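Local coordinates for uncharacterized protein BAD_0989 (Bifidobacterium adolescentis ATCC 15703, PDB 3CYM) that is of unknown function but probably acts as an RNase D-like 3'-5' exonuclease that trims nucleic acids from the 3' end, at residues A[16-21]-A[69-74]; A[38-43]-A[93-98]; A[42-47]-A[59-64]; A[99-104]-A[116-121]. All coordinates share one frame; numbering follows the deposited sequence.

Interaction 1: residues A[16-21]-A[69-74]; sequences GVPNVI and IGLLDP
Pro18 lays its ring on Ile69 where the short edge strand 20-21 is about to join the mixed sheet of the RNase H-like exonuclease fold, running parallel to strand 68-72. The ring comes across the isoleucine obliquely, Pro18 CG resting 3.7 Å from Ile69 CG2, while the carbonyl of Pro18 turns to Arg166 in helix 163-174. At Asn19 the two chains are still too far apart to bond directly, and a water fills in: it donates to Asn19 O and Ile69 O and accepts from Leu71 N, so three backbone groups are satisfied by one molecule. Val20 then sets CG2 against the backbone, 3.4 Å from Leu71 O, and near CB of Asp73. With Ile21 true pairing begins. Ile21 N gives a straight bond to Leu71 O (2.7 Å, 168°), and the Ile21 carbonyl takes the N-H of Asp73. On the face shared with Leu72 the two side chains lie alongside each other and point the same way, Ile21 CG2 meeting Leu72 CD1 at 3.6 Å, with Ala26, Phe27 and Tyr30 of helix 24-35 packing on them. Ile21 CD1 reaches on over the bare backbone of Gly70. Past the bond to Ile21, Asp73 becomes the N-cap of the next helix: with CG anti to the backbone N (chi1 -176°), OD1 accepts from Ala76 N while OD2 pairs with Arg159 NE.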
loop_
_atom_site.group_PDB
_atom_site.type_symbol
_atom_site.label_atom_id
_atom_site.label_comp_id
_atom_site.label_asym_id
_atom_site.label_seq_id
_atom_site.Cartn_x
_atom_site.Cartn_y
_atom_site.Cartn_z
ATOM N N GLY A 16 -13.623 -11.162 23.466
ATOM C CA GLY A 16 -12.411 -10.931 24.232
ATOM C C GLY A 16 -11.190 -10.878 23.339
ATOM O O GLY A 16 -11.277 -11.120 22.129
ATOM N N VAL A 17 -10.050 -10.564 23.949
ATOM C CA VAL A 17 -8.767 -10.503 23.251
ATOM C C VAL A 17 -8.259 -11.931 23.013
ATOM O O VAL A 17 -8.043 -12.680 23.968
ATOM C CB VAL A 17 -7.731 -9.683 24.049
ATOM C CG1 VAL A 17 -6.524 -9.363 23.191
ATOM C CG2 VAL A 17 -8.353 -8.399 24.550
ATOM N N PRO A 18 -8.097 -12.317 21.734
ATOM C CA PRO A 18 -7.626 -13.655 21.368
ATOM C C PRO A 18 -6.144 -13.875 21.655
ATOM O O PRO A 18 -5.376 -12.917 21.728
ATOM C CB PRO A 18 -7.872 -13.722 19.852
ATOM C CG PRO A 18 -8.638 -12.505 19.508
ATOM C CD PRO A 18 -8.371 -11.492 20.552
ATOM N N ASN A 19 -5.763 -15.141 21.824
ATOM C CA ASN A 19 -4.368 -15.536 21.861
ATOM C C ASN A 19 -3.894 -15.700 20.434
ATOM O O ASN A 19 -4.690 -15.986 19.540
ATOM C CB ASN A 19 -4.184 -16.865 22.596
ATOM C CG ASN A 19 -4.685 -16.830 24.024
ATOM O OD1 ASN A 19 -4.908 -15.764 24.599
ATOM N ND2 ASN A 19 -4.857 -18.009 24.610
ATOM N N VAL A 20 -2.602 -15.521 20.218
ATOM C CA VAL A 20 -2.021 -15.712 18.897
ATOM C C VAL A 20 -1.956 -17.214 18.554
ATOM O O VAL A 20 -1.684 -18.053 19.416
ATOM C CB VAL A 20 -0.649 -14.976 18.768
ATOM C CG1 VAL A 20 0.333 -15.460 19.817
ATOM C CG2 VAL A 20 -0.061 -15.088 17.364
ATOM N N ILE A 21 -2.285 -17.538 17.307
ATOM C CA ILE A 21 -2.136 -18.878 16.783
ATOM C C ILE A 21 -0.748 -18.980 16.151
ATOM O O ILE A 21 -0.450 -18.321 15.146
ATOM C CB ILE A 21 -3.248 -19.218 15.783
ATOM C CG1 ILE A 21 -4.605 -19.219 16.500
ATOM C CG2 ILE A 21 -3.000 -20.568 15.169
ATOM C CD1 ILE A 21 -5.807 -19.110 15.591
ATOM N N ILE A 69 -12.304 -14.892 16.260
ATOM C CA ILE A 69 -11.114 -14.205 15.745
ATOM C C ILE A 69 -9.866 -15.082 15.842
ATOM O O ILE A 69 -9.552 -15.635 16.912
ATOM C CB ILE A 69 -10.889 -12.824 16.453
ATOM C CG1 ILE A 69 -12.136 -11.929 16.318
ATOM C CG2 ILE A 69 -9.639 -12.121 15.921
ATOM C CD1 ILE A 69 -12.083 -10.619 17.111
ATOM N N GLY A 70 -9.182 -15.234 14.706
ATOM C CA GLY A 70 -7.859 -15.857 14.662
ATOM C C GLY A 70 -6.764 -14.857 14.350
ATOM O O GLY A 70 -6.812 -14.193 13.315
ATOM N N LEU A 71 -5.780 -14.753 15.245
ATOM C CA LEU A 71 -4.581 -13.952 15.012
ATOM C C LEU A 71 -3.432 -14.899 14.704
ATOM O O LEU A 71 -2.929 -15.571 15.593
ATOM C CB LEU A 71 -4.239 -13.073 16.229
ATOM C CG LEU A 71 -5.325 -12.172 16.827
ATOM C CD1 LEU A 71 -4.734 -11.286 17.877
ATOM C CD2 LEU A 71 -5.963 -11.322 15.766
ATOM N N LEU A 72 -3.023 -14.955 13.443
ATOM C CA LEU A 72 -2.126 -16.004 12.996
ATOM C C LEU A 72 -0.726 -15.447 12.783
ATOM O O LEU A 72 -0.545 -14.478 12.049
ATOM C CB LEU A 72 -2.645 -16.661 11.705
ATOM C CG LEU A 72 -3.941 -17.495 11.498
ATOM C CD1 LEU A 72 -3.883 -18.898 12.051
ATOM C CD2 LEU A 72 -5.228 -16.837 11.950
ATOM N N ASP A 73 0.253 -16.067 13.440
ATOM C CA ASP A 73 1.670 -15.718 13.318
ATOM C C ASP A 73 2.263 -16.446 12.110
ATOM O O ASP A 73 2.566 -17.626 12.222
ATOM C CB ASP A 73 2.387 -16.158 14.610
ATOM C CG ASP A 73 3.879 -15.764 14.669
ATOM O OD1 ASP A 73 4.516 -15.434 13.647
ATOM O OD2 ASP A 73 4.431 -15.810 15.791
ATOM N N PRO A 74 2.458 -15.743 10.967
ATOM C CA PRO A 74 2.913 -16.408 9.736
ATOM C C PRO A 74 4.293 -17.076 9.846
ATOM O O PRO A 74 4.471 -18.189 9.353
ATOM C CB PRO A 74 2.953 -15.264 8.706
ATOM C CG PRO A 74 2.070 -14.199 9.272
ATOM C CD PRO A 74 2.282 -14.293 10.751
HETATM O O HOH W 1 -6.557 -16.177 17.643
#

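Interaction 2: residues A[38-43]-A[93-98]; sequences HGSLAA and DAVWIL
Leu41 drops one methyl onto the indole of Trp96, and that knob on a flat plate gives the contact its shape. Leu41 CD2 sits over the six-membered ring of Trp96, 3.8 Å from its centroid and only 16° off the normal, a clear CH-pi contact; a chi1 of -175° turns the leucine chain to the side opposite its own N, which brings the branch over the face of the ring as the two side chains run in the same direction. The small methyl of Ala43 fits on the same side of the sheet, between the indole and Leu98: Ala43 CB is 3.9 Å from Trp96 CE3 and 3.8 Å from Leu98 CD1. On the other face the bump comes from Ile97, whose CD1 reaches back to Ser40 CB at 3.6 Å. Ser40 OG lies against CB of Val95, and its polar need is met by Glu180.

Beneath these side chains, strands 40-43 and 95-98 run parallel at 29° to each other, their axes 4.6 Å apart. Leu41 is held through both its N-H and its C=O, the first going to Val95 O and the second accepting from Ile97 N; Ala43 N then bonds Ile97 O. Being parallel central strands of the RNase H-like sheet, they are flanked on both sides: strand 57-65 lies beyond 40-47 and brings Phe62 to Leu41, strand 117-120 lies beyond 95-98, Phe108 of helix 101-111 meets the Trp96 ring edge-to-face, and helix 176-190 packs Leu176 on Ala42 and Ile97.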
loop_
_atom_site.group_PDB
_atom_site.type_symbol
_atom_site.label_atom_id
_atom_site.label_comp_id
_atom_site.label_asym_id
_atom_site.label_seq_id
_atom_site.Cartn_x
_atom_site.Cartn_y
_atom_site.Cartn_z
ATOM N N HIS A 38 -20.122 -20.089 8.741
ATOM C CA HIS A 38 -20.930 -19.590 7.617
ATOM C C HIS A 38 -20.691 -18.104 7.351
ATOM O O HIS A 38 -20.154 -17.379 8.202
ATOM C CB HIS A 38 -22.424 -19.820 7.874
ATOM C CG HIS A 38 -22.815 -21.264 7.933
ATOM N ND1 HIS A 38 -23.467 -21.900 6.899
ATOM C CD2 HIS A 38 -22.651 -22.195 8.904
ATOM C CE1 HIS A 38 -23.685 -23.161 7.229
ATOM N NE2 HIS A 38 -23.198 -23.366 8.440
ATOM N N GLY A 39 -21.097 -17.657 6.166
ATOM C CA GLY A 39 -20.952 -16.259 5.781
ATOM C C GLY A 39 -19.522 -15.843 5.480
ATOM O O GLY A 39 -18.633 -16.685 5.325
ATOM N N SER A 40 -19.307 -14.532 5.437
ATOM C CA SER A 40 -18.072 -13.937 4.938
ATOM C C SER A 40 -16.884 -14.005 5.900
ATOM O O SER A 40 -17.049 -14.095 7.117
ATOM C CB SER A 40 -18.315 -12.475 4.568
ATOM O OG SER A 40 -19.337 -12.339 3.609
ATOM N N LEU A 41 -15.688 -13.936 5.323
ATOM C CA LEU A 41 -14.449 -13.929 6.078
ATOM C C LEU A 41 -13.934 -12.498 6.230
ATOM O O LEU A 41 -13.484 -11.882 5.260
ATOM C CB LEU A 41 -13.395 -14.796 5.383
ATOM C CG LEU A 41 -12.053 -14.995 6.103
ATOM C CD1 LEU A 41 -12.171 -15.960 7.283
ATOM C CD2 LEU A 41 -10.998 -15.479 5.147
ATOM N N ALA A 42 -14.028 -11.963 7.445
ATOM C CA ALA A 42 -13.363 -10.705 7.792
ATOM C C ALA A 42 -11.858 -10.951 7.811
ATOM O O ALA A 42 -11.402 -11.875 8.475
ATOM C CB ALA A 42 -13.837 -10.228 9.153
ATOM N N ALA A 43 -11.093 -10.139 7.079
ATOM C CA ALA A 43 -9.641 -10.324 6.971
ATOM C C ALA A 43 -8.834 -9.041 7.162
ATOM O O ALA A 43 -9.332 -7.945 6.916
ATOM C CB ALA A 43 -9.281 -10.969 5.647
ATOM N N ASP A 93 -15.014 -20.585 -1.303
ATOM C CA ASP A 93 -15.288 -19.459 -2.187
ATOM C C ASP A 93 -15.997 -18.335 -1.437
ATOM O O ASP A 93 -16.705 -17.530 -2.041
ATOM C CB ASP A 93 -16.111 -19.921 -3.403
ATOM C CG ASP A 93 -17.551 -20.282 -3.042
ATOM O OD1 ASP A 93 -18.442 -20.074 -3.893
ATOM O OD2 ASP A 93 -17.794 -20.757 -1.912
ATOM N N ALA A 94 -15.793 -18.301 -0.118
ATOM C CA ALA A 94 -16.358 -17.276 0.758
ATOM C C ALA A 94 -15.823 -15.885 0.431
ATOM O O ALA A 94 -14.713 -15.732 -0.086
ATOM C CB ALA A 94 -16.091 -17.614 2.227
ATOM N N VAL A 95 -16.626 -14.881 0.731
ATOM C CA VAL A 95 -16.294 -13.493 0.469
ATOM C C VAL A 95 -15.287 -13.009 1.515
ATOM O O VAL A 95 -15.520 -13.123 2.710
ATOM C CB VAL A 95 -17.573 -12.603 0.475
ATOM C CG1 VAL A 95 -17.221 -11.119 0.314
ATOM C CG2 VAL A 95 -18.535 -13.032 -0.624
ATOM N N TRP A 96 -14.163 -12.498 1.061
ATOM C CA TRP A 96 -13.211 -11.872 1.957
ATOM C C TRP A 96 -13.578 -10.395 2.093
ATOM O O TRP A 96 -13.787 -9.706 1.091
ATOM C CB TRP A 96 -11.798 -12.026 1.410
ATOM C CG TRP A 96 -11.260 -13.431 1.427
ATOM C CD1 TRP A 96 -11.886 -14.560 0.986
ATOM C CD2 TRP A 96 -9.964 -13.847 1.883
ATOM N NE1 TRP A 96 -11.072 -15.652 1.149
ATOM C CE2 TRP A 96 -9.886 -15.245 1.700
ATOM C CE3 TRP A 96 -8.864 -13.177 2.431
ATOM C CZ2 TRP A 96 -8.748 -15.986 2.047
ATOM C CZ3 TRP A 96 -7.732 -13.914 2.767
ATOM C CH2 TRP A 96 -7.686 -15.302 2.575
ATOM N N ILE A 97 -13.702 -9.923 3.329
ATOM C CA ILE A 97 -13.898 -8.504 3.596
ATOM C C ILE A 97 -12.569 -7.888 4.011
ATOM O O ILE A 97 -11.948 -8.304 5.006
ATOM C CB ILE A 97 -14.953 -8.230 4.686
ATOM C CG1 ILE A 97 -16.214 -9.047 4.456
ATOM C CG2 ILE A 97 -15.319 -6.759 4.711
ATOM C CD1 ILE A 97 -16.928 -9.320 5.733
ATOM N N LEU A 98 -12.137 -6.910 3.227
ATOM C CA LEU A 98 -10.889 -6.202 3.451
ATOM C C LEU A 98 -11.171 -4.712 3.341
ATOM O O LEU A 98 -12.036 -4.300 2.571
ATOM C CB LEU A 98 -9.844 -6.615 2.408
ATOM C CG LEU A 98 -8.980 -7.873 2.606
ATOM C CD1 LEU A 98 -9.728 -9.152 2.307
ATOM C CD2 LEU A 98 -7.743 -7.813 1.727
#

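Interaction 3: residues A[42-47]-A[59-64]; sequences AADAER and LVQFKR. With NA (sodium ion), chain B; NA (sodium ion), chain C.
Strands 42-47 and 59-64 run antiparallel at 165° with axes 4.6 Å apart, Ala42, Asp44 and Glu46 forming hydrogen-bonded pairs with Lys63, Gln61 and Leu59, though Leu59 N to Glu46 O is weak. Between these, Ala43 pairs with Phe62 and Ala45 with Val60 on the opposite face, where Ala43 CB lies 3.6 Å from Phe62 CE1. Across the sheet, Asp44 and Glu46 stand on one face with Gln61 between them. The Gln61 chain bends at chi2 (111°) and crosses Glu46 at about a right angle, so that Gln61 NE2 donates to the anti lone pair of Glu46 OE2 at 3.0 Å; the same nitrogen also bonds Ala169 O, which pins the amide. The first strand of this hairpin carries an Asp-x-Glu, consistent with the first acidic motif of DEDD-family exonucleases, here in an RNase H-like fold. Both residues bind sodium here: the first ion takes Asp44 OD2 and Glu46 OE2, each at 2.7 Å, with Asp172 completing its protein ligands, and the second takes Asp44 OD1 at 2.8 Å, the rest of its shell being water. Asp44 therefore spans the two ions, one oxygen to each, and two waters are shared between them. One of these shared waters also donates to Ala45 O at 2.6 Å, while another water on the first ion donates to Glu46 OE1. Lys63, its chain extended, runs out to a salt bridge with Glu174.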
loop_
_atom_site.group_PDB
_atom_site.type_symbol
_atom_site.label_atom_id
_atom_site.label_comp_id
_atom_site.label_asym_id
_atom_site.label_seq_id
_atom_site.Cartn_x
_atom_site.Cartn_y
_atom_site.Cartn_z
ATOM N N ALA A 42 -14.028 -11.963 7.445
ATOM C CA ALA A 42 -13.363 -10.705 7.792
ATOM C C ALA A 42 -11.858 -10.951 7.811
ATOM O O ALA A 42 -11.402 -11.875 8.475
ATOM C CB ALA A 42 -13.837 -10.228 9.153
ATOM N N ALA A 43 -11.093 -10.139 7.079
ATOM C CA ALA A 43 -9.641 -10.324 6.971
ATOM C C ALA A 43 -8.834 -9.041 7.162
ATOM O O ALA A 43 -9.332 -7.945 6.916
ATOM C CB ALA A 43 -9.281 -10.969 5.647
ATOM N N ASP A 44 -7.588 -9.199 7.613
ATOM C CA ASP A 44 -6.614 -8.102 7.706
ATOM C C ASP A 44 -5.199 -8.656 7.888
ATOM O O ASP A 44 -5.021 -9.862 8.082
ATOM C CB ASP A 44 -6.955 -7.160 8.871
ATOM C CG ASP A 44 -6.469 -5.757 8.643
ATOM O OD1 ASP A 44 -5.951 -5.462 7.550
ATOM O OD2 ASP A 44 -6.579 -4.922 9.561
ATOM N N ALA A 45 -4.198 -7.777 7.833
ATOM C CA ALA A 45 -2.810 -8.166 8.055
ATOM C C ALA A 45 -2.008 -7.016 8.625
ATOM O O ALA A 45 -2.254 -5.852 8.307
ATOM C CB ALA A 45 -2.172 -8.650 6.768
ATOM N N GLU A 46 -1.033 -7.353 9.460
ATOM C CA GLU A 46 -0.112 -6.360 9.988
ATOM C C GLU A 46 1.293 -6.569 9.446
ATOM O O GLU A 46 1.731 -7.702 9.250
ATOM C CB GLU A 46 -0.089 -6.386 11.515
ATOM C CG GLU A 46 -1.448 -6.159 12.199
ATOM C CD GLU A 46 -2.181 -4.916 11.715
ATOM O OE1 GLU A 46 -1.568 -3.837 11.623
ATOM O OE2 GLU A 46 -3.396 -5.004 11.422
ATOM N N ARG A 47 1.994 -5.466 9.212
ATOM C CA ARG A 47 3.378 -5.525 8.762
ATOM C C ARG A 47 4.277 -4.564 9.538
ATOM O O ARG A 47 3.823 -3.557 10.078
ATOM C CB ARG A 47 3.483 -5.316 7.250
ATOM C CG ARG A 47 2.843 -4.059 6.725
ATOM C CD ARG A 47 2.556 -4.197 5.232
ATOM N NE ARG A 47 1.551 -5.226 4.987
ATOM C CZ ARG A 47 0.241 -5.004 4.908
ATOM N NH1 ARG A 47 -0.580 -6.017 4.693
ATOM N NH2 ARG A 47 -0.254 -3.779 5.030
ATOM N N LEU A 59 1.705 -10.527 11.014
ATOM C CA LEU A 59 0.457 -10.998 11.611
ATOM C C LEU A 59 -0.632 -11.023 10.548
ATOM O O LEU A 59 -0.615 -10.238 9.600
ATOM C CB LEU A 59 0.031 -10.123 12.800
ATOM C CG LEU A 59 -1.145 -10.618 13.670
ATOM C CD1 LEU A 59 -0.888 -11.962 14.336
ATOM C CD2 LEU A 59 -1.481 -9.588 14.710
ATOM N N VAL A 60 -1.574 -11.940 10.721
ATOM C CA VAL A 60 -2.673 -12.131 9.799
ATOM C C VAL A 60 -3.929 -12.366 10.662
ATOM O O VAL A 60 -3.903 -13.167 11.594
ATOM C CB VAL A 60 -2.321 -13.277 8.816
ATOM C CG1 VAL A 60 -3.477 -14.119 8.522
ATOM C CG2 VAL A 60 -1.704 -12.721 7.523
ATOM N N GLN A 61 -4.996 -11.615 10.387
ATOM C CA GLN A 61 -6.175 -11.590 11.260
ATOM C C GLN A 61 -7.416 -12.010 10.505
ATOM O O GLN A 61 -7.688 -11.490 9.424
ATOM C CB GLN A 61 -6.416 -10.200 11.862
ATOM C CG GLN A 61 -5.246 -9.573 12.588
ATOM C CD GLN A 61 -4.678 -8.380 11.858
ATOM O OE1 GLN A 61 -3.663 -8.491 11.183
ATOM N NE2 GLN A 61 -5.339 -7.236 11.976
ATOM N N PHE A 62 -8.167 -12.944 11.088
ATOM C CA PHE A 62 -9.408 -13.431 10.498
ATOM C C PHE A 62 -10.552 -13.489 11.483
ATOM O O PHE A 62 -10.341 -13.626 12.680
ATOM C CB PHE A 62 -9.206 -14.810 9.868
ATOM C CG PHE A 62 -8.250 -14.801 8.725
ATOM C CD1 PHE A 62 -8.539 -14.074 7.570
ATOM C CD2 PHE A 62 -7.046 -15.478 8.808
ATOM C CE1 PHE A 62 -7.643 -14.038 6.506
ATOM C CE2 PHE A 62 -6.155 -15.455 7.743
ATOM C CZ PHE A 62 -6.452 -14.723 6.592
ATOM N N LYS A 63 -11.767 -13.365 10.962
ATOM C CA LYS A 63 -12.964 -13.625 11.735
ATOM C C LYS A 63 -14.017 -14.250 10.838
ATOM O O LYS A 63 -14.242 -13.794 9.707
ATOM C CB LYS A 63 -13.519 -12.346 12.389
ATOM C CG LYS A 63 -14.600 -12.648 13.410
ATOM C CD LYS A 63 -15.314 -11.417 13.926
ATOM C CE LYS A 63 -16.211 -11.816 15.082
ATOM N NZ LYS A 63 -16.987 -10.680 15.639
ATOM N N ARG A 64 -14.645 -15.306 11.342
ATOM C CA ARG A 64 -15.838 -15.859 10.727
ATOM C C ARG A 64 -16.827 -16.204 11.829
ATOM O O ARG A 64 -16.425 -16.669 12.896
ATOM C CB ARG A 64 -15.497 -17.099 9.911
ATOM C CG ARG A 64 -16.317 -17.225 8.660
ATOM C CD ARG A 64 -15.860 -18.359 7.781
ATOM N NE ARG A 64 -16.766 -18.473 6.648
ATOM C CZ ARG A 64 -16.861 -19.521 5.842
ATOM N NH1 ARG A 64 -16.095 -20.592 6.021
ATOM N NH2 ARG A 64 -17.734 -19.490 4.846
HETATM NA NA NA B . -4.829 -3.057 10.291
HETATM NA NA NA C . -4.664 -3.329 6.366
HETATM O O HOH W 2 -3.186 -3.420 8.635
HETATM O O HOH W 3 -3.161 -1.414 11.113
HETATM O O HOH W 4 -5.809 -2.309 8.279
HETATM O O HOH W 5 -6.971 -4.158 5.530
HETATM O O HOH W 6 -5.193 -2.165 4.317
#

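Interaction 4: residues A[99-104]-A[116-121]; sequences HDSLQD and QRLFDT
Backbone pairing is absent between 99-104 and 116-121: strand 117-120 ends beside the turn that leads from strand 95-98 into helix 101-111, and the CA atoms come closest at His99 and Thr121, 4.9 Å apart. The contact lies within a beta-alpha-beta unit (strand 95-98, helix 101-111, strand 117-120), and Asp120 ties its last strand to the start of its helix. A chi1 of -165° faces the Asp120 carboxylate to the turn. Asp120 OD1 takes Asp100 N at 2.8 Å on its syn side, while Asp120 OD2 receives Ser101 N and Ser101 OG, each at 2.8 Å, from above the same face of the carboxylate. Leu118 CD2 packs 3.5 Å from Ser101 OG. Beyond, the edge of the His99 ring meets Thr121, His99 ND1 to Thr121 OG1 at 2.9 Å, in the plane of the ring; His99 NE2 is held by Phe133 O. Gln103 NE2 donates to Asp100 OD2.

Asp120 also N-caps the following helix, with OD1 accepting from Glu122 N. Three donors from the turn and at least one from the next helix thus surround a buried carboxylate, and fix the turn at the start of helix 101-111.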
loop_
_atom_site.group_PDB
_atom_site.type_symbol
_atom_site.label_atom_id
_atom_site.label_comp_id
_atom_site.label_asym_id
_atom_site.label_seq_id
_atom_site.Cartn_x
_atom_site.Cartn_y
_atom_site.Cartn_z
ATOM N N HIS A 99 -10.470 -3.914 4.140
ATOM C CA HIS A 99 -10.541 -2.459 4.031
ATOM C C HIS A 99 -9.285 -2.027 3.303
ATOM O O HIS A 99 -8.185 -2.189 3.839
ATOM C CB HIS A 99 -10.608 -1.806 5.419
ATOM C CG HIS A 99 -10.948 -0.349 5.381
ATOM N ND1 HIS A 99 -12.246 0.112 5.314
ATOM C CD2 HIS A 99 -10.159 0.752 5.377
ATOM C CE1 HIS A 99 -12.241 1.432 5.280
ATOM N NE2 HIS A 99 -10.988 1.845 5.318
ATOM N N ASP A 100 -9.455 -1.510 2.083
ATOM C CA ASP A 100 -8.352 -1.181 1.161
ATOM C C ASP A 100 -7.569 -2.450 0.825
ATOM O O ASP A 100 -6.464 -2.684 1.330
ATOM C CB ASP A 100 -7.453 -0.053 1.718
ATOM C CG ASP A 100 -6.377 0.409 0.733
ATOM O OD1 ASP A 100 -6.456 0.103 -0.478
ATOM O OD2 ASP A 100 -5.437 1.093 1.187
ATOM N N SER A 101 -8.174 -3.260 -0.039
ATOM C CA SER A 101 -7.701 -4.601 -0.350
ATOM C C SER A 101 -6.378 -4.647 -1.106
ATOM O O SER A 101 -5.691 -5.663 -1.072
ATOM C CB SER A 101 -8.770 -5.371 -1.128
ATOM O OG SER A 101 -8.976 -4.803 -2.413
ATOM N N LEU A 102 -6.010 -3.551 -1.766
ATOM C CA LEU A 102 -4.742 -3.488 -2.488
ATOM C C LEU A 102 -3.526 -3.562 -1.554
ATOM O O LEU A 102 -2.424 -3.912 -1.986
ATOM C CB LEU A 102 -4.690 -2.236 -3.371
ATOM C CG LEU A 102 -5.154 -2.332 -4.837
ATOM C CD1 LEU A 102 -6.091 -3.514 -5.154
ATOM C CD2 LEU A 102 -5.766 -1.002 -5.308
ATOM N N GLN A 103 -3.741 -3.242 -0.279
ATOM C CA GLN A 103 -2.701 -3.334 0.742
ATOM C C GLN A 103 -2.377 -4.764 1.192
ATOM O O GLN A 103 -1.207 -5.111 1.329
ATOM C CB GLN A 103 -3.062 -2.466 1.952
ATOM C CG GLN A 103 -2.184 -1.222 2.149
ATOM C CD GLN A 103 -1.992 -0.386 0.886
ATOM O OE1 GLN A 103 -0.866 -0.210 0.417
ATOM N NE2 GLN A 103 -3.086 0.136 0.334
ATOM N N ASP A 104 -3.405 -5.584 1.427
ATOM C CA ASP A 104 -3.197 -6.921 1.998
ATOM C C ASP A 104 -3.240 -8.091 1.020
ATOM O O ASP A 104 -2.772 -9.182 1.348
ATOM C CB ASP A 104 -4.180 -7.202 3.136
ATOM C CG ASP A 104 -4.119 -6.167 4.230
ATOM O OD1 ASP A 104 -3.027 -5.630 4.518
ATOM O OD2 ASP A 104 -5.185 -5.877 4.811
ATOM N N GLN A 116 -11.484 -15.847 -3.312
ATOM C CA GLN A 116 -12.242 -16.064 -4.545
ATOM C C GLN A 116 -13.290 -14.999 -4.803
ATOM O O GLN A 116 -13.768 -14.849 -5.930
ATOM C CB GLN A 116 -12.876 -17.451 -4.554
ATOM C CG GLN A 116 -11.868 -18.569 -4.762
ATOM C CD GLN A 116 -12.533 -19.887 -5.074
ATOM O OE1 GLN A 116 -12.451 -20.834 -4.292
ATOM N NE2 GLN A 116 -13.214 -19.953 -6.214
ATOM N N ARG A 117 -13.655 -14.288 -3.739
ATOM C CA ARG A 117 -14.604 -13.184 -3.790
ATOM C C ARG A 117 -14.139 -12.097 -2.816
ATOM O O ARG A 117 -13.438 -12.384 -1.841
ATOM C CB ARG A 117 -16.026 -13.657 -3.449
ATOM C CG ARG A 117 -16.729 -14.413 -4.593
ATOM C CD ARG A 117 -18.186 -14.736 -4.305
ATOM N NE ARG A 117 -18.345 -15.682 -3.200
ATOM C CZ ARG A 117 -19.516 -16.047 -2.680
ATOM N NH1 ARG A 117 -19.551 -16.911 -1.672
ATOM N NH2 ARG A 117 -20.652 -15.555 -3.161
ATOM N N LEU A 118 -14.526 -10.856 -3.090
ATOM C CA LEU A 118 -14.088 -9.716 -2.292
ATOM C C LEU A 118 -15.203 -8.724 -2.047
ATOM O O LEU A 118 -16.007 -8.450 -2.932
ATOM C CB LEU A 118 -12.933 -9.002 -2.998
ATOM C CG LEU A 118 -12.216 -7.834 -2.321
ATOM C CD1 LEU A 118 -11.410 -8.330 -1.129
ATOM C CD2 LEU A 118 -11.323 -7.160 -3.338
ATOM N N PHE A 119 -15.259 -8.204 -0.826
ATOM C CA PHE A 119 -15.961 -6.965 -0.552
ATOM C C PHE A 119 -14.951 -6.021 0.067
ATOM O O PHE A 119 -14.450 -6.270 1.164
ATOM C CB PHE A 119 -17.151 -7.168 0.386
ATOM C CG PHE A 119 -18.017 -5.950 0.527
ATOM C CD1 PHE A 119 -19.142 -5.796 -0.259
ATOM C CD2 PHE A 119 -17.705 -4.945 1.444
ATOM C CE1 PHE A 119 -19.940 -4.654 -0.149
ATOM C CE2 PHE A 119 -18.501 -3.809 1.563
ATOM C CZ PHE A 119 -19.619 -3.668 0.769
ATOM N N ASP A 120 -14.647 -4.939 -0.641
ATOM C CA ASP A 120 -13.721 -3.939 -0.124
ATOM C C ASP A 120 -14.506 -2.807 0.552
ATOM O O ASP A 120 -15.200 -2.036 -0.117
ATOM C CB ASP A 120 -12.800 -3.426 -1.245
ATOM C CG ASP A 120 -11.577 -2.673 -0.733
ATOM O OD1 ASP A 120 -11.630 -1.994 0.317
ATOM O OD2 ASP A 120 -10.543 -2.734 -1.426
ATOM N N THR A 121 -14.392 -2.707 1.878
ATOM C CA THR A 121 -15.144 -1.695 2.628
ATOM C C THR A 121 -14.622 -0.277 2.384
ATOM O O THR A 121 -15.346 0.683 2.605
ATOM C CB THR A 121 -15.200 -1.967 4.159
ATOM O OG1 THR A 121 -13.877 -2.153 4.671
ATOM C CG2 THR A 121 -16.049 -3.186 4.478
#

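Overall arrangement
All four contacts reach one mixed sheet of the exonuclease domain, and strand order places them: interaction 1 at one edge, interaction 3 beside it, then interaction 2, with interaction 4 at the far end. Interactions 1 and 3 have centres about 9 Å apart and join through Leu72 N to Val60 O, 2.7 Å. Interactions 2 and 3 share Ala42 and Ala43 of one strand, and Arg64 NE reaches Gly39 O between them. Interactions 2 and 4 are about 10 Å apart centre to centre, linked by Trp96 O and Phe119 N. Interaction 3 supplies Asp44 and Glu46 to the sodium site, which Asp172 completes; interaction 4 approaches it, its His99 side chain about 6 Å from an ion, and Asp104 salt-bridges Arg47.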